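Local structure of glycoside hydrolase family protein (Novosphingobium sp. PP1Y, 6Q2F) at residues D112-A117 / G481-A486; E1012-D1015 / G1021-Y1024. The protein is a glycoside hydrolase, an alpha-L-rhamnosidase that probably releases terminal L-rhamnose from rhamnosylated substrates. All coordinates share one frame; numbering follows the deposited sequence.

Contact 1: D112-A117 / G481-A486; sequences DAFRFA and GMYKDA
Arg115 reaches from one helix to the end of another and binds the backbone oxygens of Asp485 and Ala486. Its NE donates to Ala486 O at 3.0 Å with an N-H...O angle of 147°. NH2 adds two weak bonds, to the same Ala486 O at 3.3 Å and to Asp485 O at 3.1 Å. Ala486 O thus takes two donors from a single guanidinium, and Asp485 O lies in the plane of that group, at its edge. The two acceptors belong to the last turn of helix 469-487, where carbonyls commonly lack an amide further along to bind; a positive charge suits such a place, since it would also favour the negative end of the helix dipole. CG of Arg115 is anti to the backbone N (chi1 174°), and the later bend at chi3 brings the guanidinium over to these oxygens. The Asp485 carboxylate looks elsewhere: its OD2 forms a salt bridge with Lys111. The small methyl of Ala486 rests on Lys111, in a place where Ala486 CA is 6.0 Å from Arg115 CA.

Deeper in, Tyr483 presents its edge to one face of Phe114 in a T-shaped stack. CD1 of Tyr483 comes within 3.5 Å of CE2 of Phe114, and the ring centroids are 5.0 Å apart. The tyrosine's hydroxyl makes a weak hydrogen bond with that of Tyr105, so an aromatic residue with a polar tip serves here, while Phe114 needs only hydrocarbon.

The helix segments run at 83° to each other, their axes 9.6 Å apart at closest. Helix 108-124 leads into strand 127-131 and helix 469-487 into strand 497-502, adjacent parallel strands of the (beta/alpha)8 barrel; Phe114 and Tyr483 both rest on Ile130 of the first, and Phe114 also on Leu128.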
# COMPACT_ATOMS: atom_id res chain seq x y z
N ASP A 112 -22.06 13.61 20.58
CA ASP A 112 -22.29 15.04 20.41
C ASP A 112 -21.04 15.73 19.88
O ASP A 112 -21.14 16.63 19.04
CB ASP A 112 -22.74 15.66 21.72
CG ASP A 112 -23.33 17.04 21.53
OD1 ASP A 112 -24.23 17.18 20.67
OD2 ASP A 112 -22.88 17.98 22.20
N ALA A 113 -19.86 15.30 20.32
CA ALA A 113 -18.63 15.83 19.74
C ALA A 113 -18.55 15.52 18.25
O ALA A 113 -18.25 16.40 17.44
CB ALA A 113 -17.41 15.27 20.46
N PHE A 114 -18.83 14.28 17.86
CA PHE A 114 -18.73 13.93 16.44
C PHE A 114 -19.78 14.68 15.63
O PHE A 114 -19.49 15.15 14.52
CB PHE A 114 -18.87 12.42 16.21
CG PHE A 114 -18.64 12.06 14.77
CD1 PHE A 114 -17.35 11.84 14.31
CD2 PHE A 114 -19.69 12.01 13.86
CE1 PHE A 114 -17.11 11.55 12.97
CE2 PHE A 114 -19.46 11.71 12.52
CZ PHE A 114 -18.17 11.48 12.07
N ARG A 115 -21.00 14.77 16.14
CA ARG A 115 -22.03 15.56 15.48
C ARG A 115 -21.56 16.99 15.26
O ARG A 115 -21.77 17.57 14.19
CB ARG A 115 -23.32 15.56 16.31
CG ARG A 115 -24.39 16.49 15.75
CD ARG A 115 -25.73 16.31 16.45
NE ARG A 115 -26.22 14.94 16.32
CZ ARG A 115 -27.44 14.53 16.65
NH1 ARG A 115 -28.32 15.40 17.14
NH2 ARG A 115 -27.78 13.26 16.50
N PHE A 116 -20.92 17.56 16.27
CA PHE A 116 -20.36 18.90 16.13
C PHE A 116 -19.30 18.95 15.05
O PHE A 116 -19.28 19.89 14.25
CB PHE A 116 -19.77 19.35 17.46
CG PHE A 116 -19.25 20.75 17.43
CD1 PHE A 116 -20.14 21.81 17.47
CD2 PHE A 116 -17.89 21.00 17.38
CE1 PHE A 116 -19.66 23.13 17.47
CE2 PHE A 116 -17.41 22.31 17.37
CZ PHE A 116 -18.30 23.37 17.41
N ALA A 117 -18.41 17.96 15.01
CA ALA A 117 -17.43 17.89 13.94
C ALA A 117 -18.10 17.86 12.58
O ALA A 117 -17.66 18.52 11.64
CB ALA A 117 -16.53 16.65 14.09
N GLY A 481 -25.50 3.13 10.18
CA GLY A 481 -26.58 3.50 11.10
C GLY A 481 -26.08 4.13 12.39
O GLY A 481 -26.70 5.07 12.90
N MSE A 482 -25.00 3.62 12.95
CA MSE A 482 -24.44 4.21 14.16
C MSE A 482 -24.02 5.66 13.93
O MSE A 482 -24.24 6.50 14.80
CB MSE A 482 -23.24 3.40 14.65
CG MSE A 482 -23.61 2.03 15.24
SE MSE A 482 -22.09 0.82 15.27
CE MSE A 482 -20.68 2.10 15.77
N TYR A 483 -23.44 5.95 12.76
CA TYR A 483 -22.99 7.32 12.50
C TYR A 483 -24.13 8.24 12.13
O TYR A 483 -24.09 9.44 12.45
CB TYR A 483 -21.90 7.33 11.42
CG TYR A 483 -20.56 7.11 12.07
CD1 TYR A 483 -19.82 8.18 12.56
CD2 TYR A 483 -20.07 5.83 12.29
CE1 TYR A 483 -18.62 7.98 13.20
CE2 TYR A 483 -18.87 5.62 12.94
CZ TYR A 483 -18.14 6.71 13.40
OH TYR A 483 -16.95 6.52 14.03
N LYS A 484 -25.18 7.71 11.49
CA LYS A 484 -26.39 8.50 11.30
C LYS A 484 -27.05 8.84 12.62
O LYS A 484 -27.63 9.92 12.78
CB LYS A 484 -27.37 7.75 10.39
CG LYS A 484 -26.96 7.79 8.92
CD LYS A 484 -27.57 6.66 8.15
CE LYS A 484 -28.99 6.94 7.70
NZ LYS A 484 -29.29 6.13 6.44
N ASP A 485 -26.99 7.92 13.58
CA ASP A 485 -27.50 8.27 14.90
C ASP A 485 -26.59 9.29 15.58
O ASP A 485 -27.07 10.27 16.16
CB ASP A 485 -27.64 7.01 15.74
CG ASP A 485 -27.82 7.32 17.20
OD1 ASP A 485 -28.94 7.71 17.59
OD2 ASP A 485 -26.84 7.15 17.96
N ALA A 486 -25.27 9.09 15.48
CA ALA A 486 -24.34 10.01 16.15
C ALA A 486 -24.40 11.40 15.53
O ALA A 486 -24.63 12.40 16.23
CB ALA A 486 -22.92 9.45 16.08

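Contact 2: E1012-D1015 / G1021-Y1024; sequences EPLD and GVKY
Lys1023 lies along the backbone of Leu1014 and Asp1015, meeting it first through its own CA, which makes a CA-H...O contact of 3.2 Å with Leu1014 O. A second such contact runs the other way, from Asp1015 CA to Lys1023 O at 3.5 Å. From CB, which passes Leu1014 O at 4.1 Å, the chain continues to CG, 3.4 Å from Asp1015 O and also over the centre of the neighbouring Tyr1024 ring. CD and CE remain extended and skirt the same oxygen at 4.1 Å. Only at chi4 (58°) does the chain bend, swinging NZ back to donate to Asp1015 O at 3.0 Å, with a C=O...N angle of 168°. A long, flexible aliphatic chain with a charged donor fits this path.

The two segments belong to the link between strand 1005-1008 and strand 1028-1037 in the C-terminal domain, a beta-sandwich consistent with a galactose-binding-like fold; helix 1020-1023 is the short turn just before the second strand. With a leucine in place of Lys1023, Asp1015 O would probably be left without this donor and residues 1012-1015 would be held less firmly against helix 1020-1023.

The Asp1015 carboxylate is turned to other work: OD1 accepts from Ser1130 N, and OD2 lies 6.1 Å from Lys1023 NZ, too far for a salt bridge. On the apolar side Leu1014 and Val1022 cross at about a right angle, CD2 against CG1 at 3.9 Å. Branched hydrocarbon suits both positions, because each also rests on Phe996 of strand 992-996.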
# COMPACT_ATOMS: atom_id res chain seq x y z
N GLU A 1012 22.87 35.77 12.05
CA GLU A 1012 23.54 34.60 12.59
C GLU A 1012 22.52 33.48 12.79
O GLU A 1012 21.35 33.75 13.07
CB GLU A 1012 24.22 34.90 13.94
CG GLU A 1012 25.34 35.95 13.89
CD GLU A 1012 26.63 35.41 13.29
OE1 GLU A 1012 27.45 36.21 12.79
OE2 GLU A 1012 26.83 34.17 13.33
N PRO A 1013 22.94 32.22 12.66
CA PRO A 1013 22.03 31.12 12.98
C PRO A 1013 21.65 31.21 14.45
O PRO A 1013 22.52 31.21 15.33
CB PRO A 1013 22.86 29.86 12.68
CG PRO A 1013 24.04 30.32 11.88
CD PRO A 1013 24.29 31.75 12.30
N LEU A 1014 20.34 31.31 14.72
CA LEU A 1014 19.87 31.48 16.09
C LEU A 1014 20.30 30.32 16.97
O LEU A 1014 20.58 30.51 18.16
CB LEU A 1014 18.35 31.62 16.12
CG LEU A 1014 17.80 32.79 15.30
CD1 LEU A 1014 16.30 32.94 15.44
CD2 LEU A 1014 18.51 34.08 15.69
N ASP A 1015 20.39 29.11 16.42
CA ASP A 1015 20.80 27.95 17.21
C ASP A 1015 22.25 28.04 17.70
O ASP A 1015 22.65 27.22 18.53
CB ASP A 1015 20.61 26.68 16.40
CG ASP A 1015 21.35 26.72 15.09
OD1 ASP A 1015 20.89 27.45 14.19
OD2 ASP A 1015 22.37 26.02 14.96
N GLY A 1021 17.47 31.18 25.41
CA GLY A 1021 16.11 31.43 24.94
C GLY A 1021 16.05 31.69 23.44
O GLY A 1021 15.02 31.42 22.81
N VAL A 1022 17.13 32.22 22.86
CA VAL A 1022 17.22 32.36 21.41
C VAL A 1022 17.71 31.06 20.78
O VAL A 1022 17.15 30.59 19.78
CB VAL A 1022 18.15 33.55 21.04
CG1 VAL A 1022 18.40 33.59 19.55
CG2 VAL A 1022 17.54 34.87 21.51
N LYS A 1023 18.74 30.45 21.37
CA LYS A 1023 19.32 29.22 20.85
C LYS A 1023 18.26 28.15 20.61
O LYS A 1023 18.24 27.49 19.56
CB LYS A 1023 20.38 28.72 21.84
CG LYS A 1023 21.02 27.37 21.54
CD LYS A 1023 22.12 27.07 22.57
CE LYS A 1023 22.78 25.71 22.34
NZ LYS A 1023 23.36 25.60 20.98
N TYR A 1024 17.37 27.96 21.58
CA TYR A 1024 16.41 26.88 21.55
C TYR A 1024 15.04 27.33 21.08
O TYR A 1024 14.07 26.61 21.27
CB TYR A 1024 16.32 26.24 22.93
CG TYR A 1024 17.61 25.59 23.39
CD1 TYR A 1024 18.16 24.52 22.70
CD2 TYR A 1024 18.29 26.05 24.52
CE1 TYR A 1024 19.33 23.91 23.11
CE2 TYR A 1024 19.47 25.45 24.95
CZ TYR A 1024 19.98 24.38 24.24
OH TYR A 1024 21.15 23.77 24.64

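In the fold
The two contacts lie far apart in one chain: their centres are 46 Å from each other and their nearest atoms about 32 Å, so neither touches the other. Contact 1 joins two helices on the outside of the (beta/alpha)8 barrel, whereas contact 2 secures a connection in the C-terminal sandwich, its centre about 41 Å from the centre of the chain. The sodium ion is bound by Asp503, Ser504, Glu583, Glu586 and Glu644, which lie on or just after barrel strands. Contact 1 is related to that site through strand 497-502, which follows helix 469-487 and runs directly to Asp503; contact 2 belongs to a different domain.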